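Local coordinates for protein carboxyvinyl-carboxyphosphonate phosphorylmutase (Bacillus anthracis, PDB 4IQD) that belongs to the phosphoenolpyruvate phosphomutase family, has a TIM-barrel type of fold, and binds pyruvic acid, at residues I96-G101 against Q122-Q127. Numbering follows the deposited sequence.
Sequences IDTGFG and QIEDQQ
T98, D97 and I96 bury the most surface on their side of this contact, where the loop after strand 92-95 of the TIM barrel folds against the end of the neighbouring parallel strand 120-124. The strand pairing, which already joins Q122 to V94, continues with I96 N donating to Q122 O (2.9 Å), and then slips by one residue: E124 N donates a hydrogen bond to D97 O at 2.8 Å, bent to 143° at the hydrogen, rather than to I96 O. The type II' turn from I96 to G99 is consistent with the slip, since I96 O accepts from G99 N and D97, with phi at 52°, turns its own carbonyl to the strand. That oxygen also receives a CA-H...O contact from I123 CA at 3.2 Å. D97 N is bonded to D95 OD1, and D95 belongs to a pyruvic acid pocket together with Y54, whose hydroxyl is hydrogen-bonded to Q122 OE1. The side chain of D97 starts away from the strand, and its OD1 lies 4.7 Å from E124 OE1, not in contact. I96 CG1 lies alongside the strand backbone, 3.3 Å from Q122 O. I123 CD1 comes to 3.9 Å from T98 O, the carbonyl oxygen hydrogen-bonded to K149 NZ of helix 143-156. T98 CG2, anti to its own carbonyl carbon, touches E124 CG at 3.7 Å and ends 3.4 Å from Q126 O.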
loop_
_atom_site.group_PDB
_atom_site.type_symbol
_atom_site.label_atom_id
_atom_site.label_comp_id
_atom_site.label_asym_id
_atom_site.label_seq_id
_atom_site.Cartn_x
_atom_site.Cartn_y
_atom_site.Cartn_z
ATOM N N ILE A 96 9.899 4.173 -14.647
ATOM C CA ILE A 96 8.980 5.103 -15.290
ATOM C C ILE A 96 8.501 4.621 -16.660
ATOM O O ILE A 96 8.063 5.421 -17.484
ATOM C CB ILE A 96 9.586 6.516 -15.413
ATOM C CG1 ILE A 96 10.790 6.514 -16.354
ATOM C CG2 ILE A 96 9.978 7.041 -14.038
ATOM C CD1 ILE A 96 11.180 7.892 -16.838
ATOM N N ASP A 97 8.566 3.312 -16.885
ATOM C CA ASP A 97 8.178 2.721 -18.168
ATOM C C ASP A 97 8.883 3.401 -19.340
ATOM O O ASP A 97 10.103 3.334 -19.461
ATOM C CB ASP A 97 6.658 2.766 -18.361
ATOM C CG ASP A 97 5.912 1.929 -17.340
ATOM O OD1 ASP A 97 6.496 0.955 -16.824
ATOM O OD2 ASP A 97 4.734 2.243 -17.057
ATOM N N THR A 98 8.111 4.069 -20.192
ATOM C CA THR A 98 8.673 4.754 -21.349
ATOM C C THR A 98 8.596 6.277 -21.225
ATOM O O THR A 98 8.855 6.998 -22.187
ATOM C CB THR A 98 7.976 4.317 -22.648
ATOM O OG1 THR A 98 6.646 4.844 -22.678
ATOM C CG2 THR A 98 7.915 2.800 -22.733
ATOM N N GLY A 99 8.238 6.762 -20.039
ATOM C CA GLY A 99 8.168 8.191 -19.795
ATOM C C GLY A 99 6.758 8.737 -19.873
ATOM O O GLY A 99 6.551 9.949 -19.813
ATOM N N PHE A 100 5.794 7.832 -20.015
ATOM C CA PHE A 100 4.374 8.175 -20.018
ATOM C C PHE A 100 4.008 9.154 -21.122
ATOM O O PHE A 100 3.316 10.141 -20.886
ATOM C CB PHE A 100 3.943 8.717 -18.653
ATOM C CG PHE A 100 4.411 7.878 -17.502
ATOM C CD1 PHE A 100 3.725 6.732 -17.141
ATOM C CD2 PHE A 100 5.541 8.232 -16.786
ATOM C CE1 PHE A 100 4.154 5.952 -16.087
ATOM C CE2 PHE A 100 5.977 7.459 -15.730
ATOM C CZ PHE A 100 5.282 6.316 -15.379
ATOM N N GLY A 101 4.473 8.868 -22.331
ATOM C CA GLY A 101 4.160 9.700 -23.474
ATOM C C GLY A 101 5.388 10.039 -24.291
ATOM O O GLY A 101 6.321 9.244 -24.390
ATOM N N GLN A 122 14.200 4.510 -14.316
ATOM C CA GLN A 122 14.404 3.474 -15.317
ATOM C C GLN A 122 13.435 3.655 -16.468
ATOM O O GLN A 122 12.223 3.596 -16.285
ATOM C CB GLN A 122 14.208 2.091 -14.711
ATOM C CG GLN A 122 14.087 0.990 -15.747
ATOM C CD GLN A 122 13.423 -0.254 -15.199
ATOM O OE1 GLN A 122 13.802 -0.763 -14.145
ATOM N NE2 GLN A 122 12.420 -0.750 -15.911
ATOM N N ILE A 123 13.983 3.868 -17.657
ATOM C CA ILE A 123 13.177 4.064 -18.851
ATOM C C ILE A 123 13.515 2.971 -19.861
ATOM O O ILE A 123 14.659 2.526 -19.940
ATOM C CB ILE A 123 13.406 5.471 -19.448
ATOM C CG1 ILE A 123 12.414 5.764 -20.572
ATOM C CG2 ILE A 123 14.834 5.633 -19.941
ATOM C CD1 ILE A 123 12.636 7.111 -21.215
ATOM N N GLU A 124 12.515 2.526 -20.616
ATOM C CA GLU A 124 12.679 1.371 -21.494
ATOM C C GLU A 124 12.364 1.666 -22.957
ATOM O O GLU A 124 11.672 2.634 -23.273
ATOM C CB GLU A 124 11.815 0.209 -21.002
ATOM C CG GLU A 124 10.320 0.452 -21.099
ATOM C CD GLU A 124 9.516 -0.556 -20.297
ATOM O OE1 GLU A 124 8.376 -0.871 -20.698
ATOM O OE2 GLU A 124 10.022 -1.032 -19.259
ATOM N N ASP A 125 12.877 0.814 -23.843
ATOM C CA ASP A 125 12.666 0.971 -25.281
ATOM C C ASP A 125 11.468 0.183 -25.804
ATOM O O ASP A 125 11.267 0.080 -27.011
ATOM C CB ASP A 125 13.929 0.616 -26.078
ATOM C CG ASP A 125 14.435 -0.795 -25.803
ATOM O OD1 ASP A 125 13.783 -1.546 -25.050
ATOM O OD2 ASP A 125 15.495 -1.153 -26.359
ATOM N N GLN A 126 10.676 -0.372 -24.894
ATOM C CA GLN A 126 9.434 -1.021 -25.278
ATOM C C GLN A 126 8.532 0.009 -25.928
ATOM O O GLN A 126 8.613 1.195 -25.618
ATOM C CB GLN A 126 8.741 -1.629 -24.059
ATOM C CG GLN A 126 9.171 -3.049 -23.739
ATOM C CD GLN A 126 8.244 -4.086 -24.345
ATOM O OE1 GLN A 126 7.191 -3.750 -24.889
ATOM N NE2 GLN A 126 8.629 -5.353 -24.249
ATOM N N GLN A 127 7.684 -0.439 -26.842
ATOM C CA GLN A 127 6.788 0.472 -27.534
ATOM C C GLN A 127 5.414 0.406 -26.889
ATOM O O GLN A 127 4.790 -0.651 -26.842
ATOM C CB GLN A 127 6.720 0.129 -29.022
ATOM C CG GLN A 127 6.276 1.280 -29.906
ATOM C CD GLN A 127 4.792 1.257 -30.185
ATOM O OE1 GLN A 127 4.328 0.525 -31.059
ATOM N NE2 GLN A 127 4.035 2.057 -29.443
#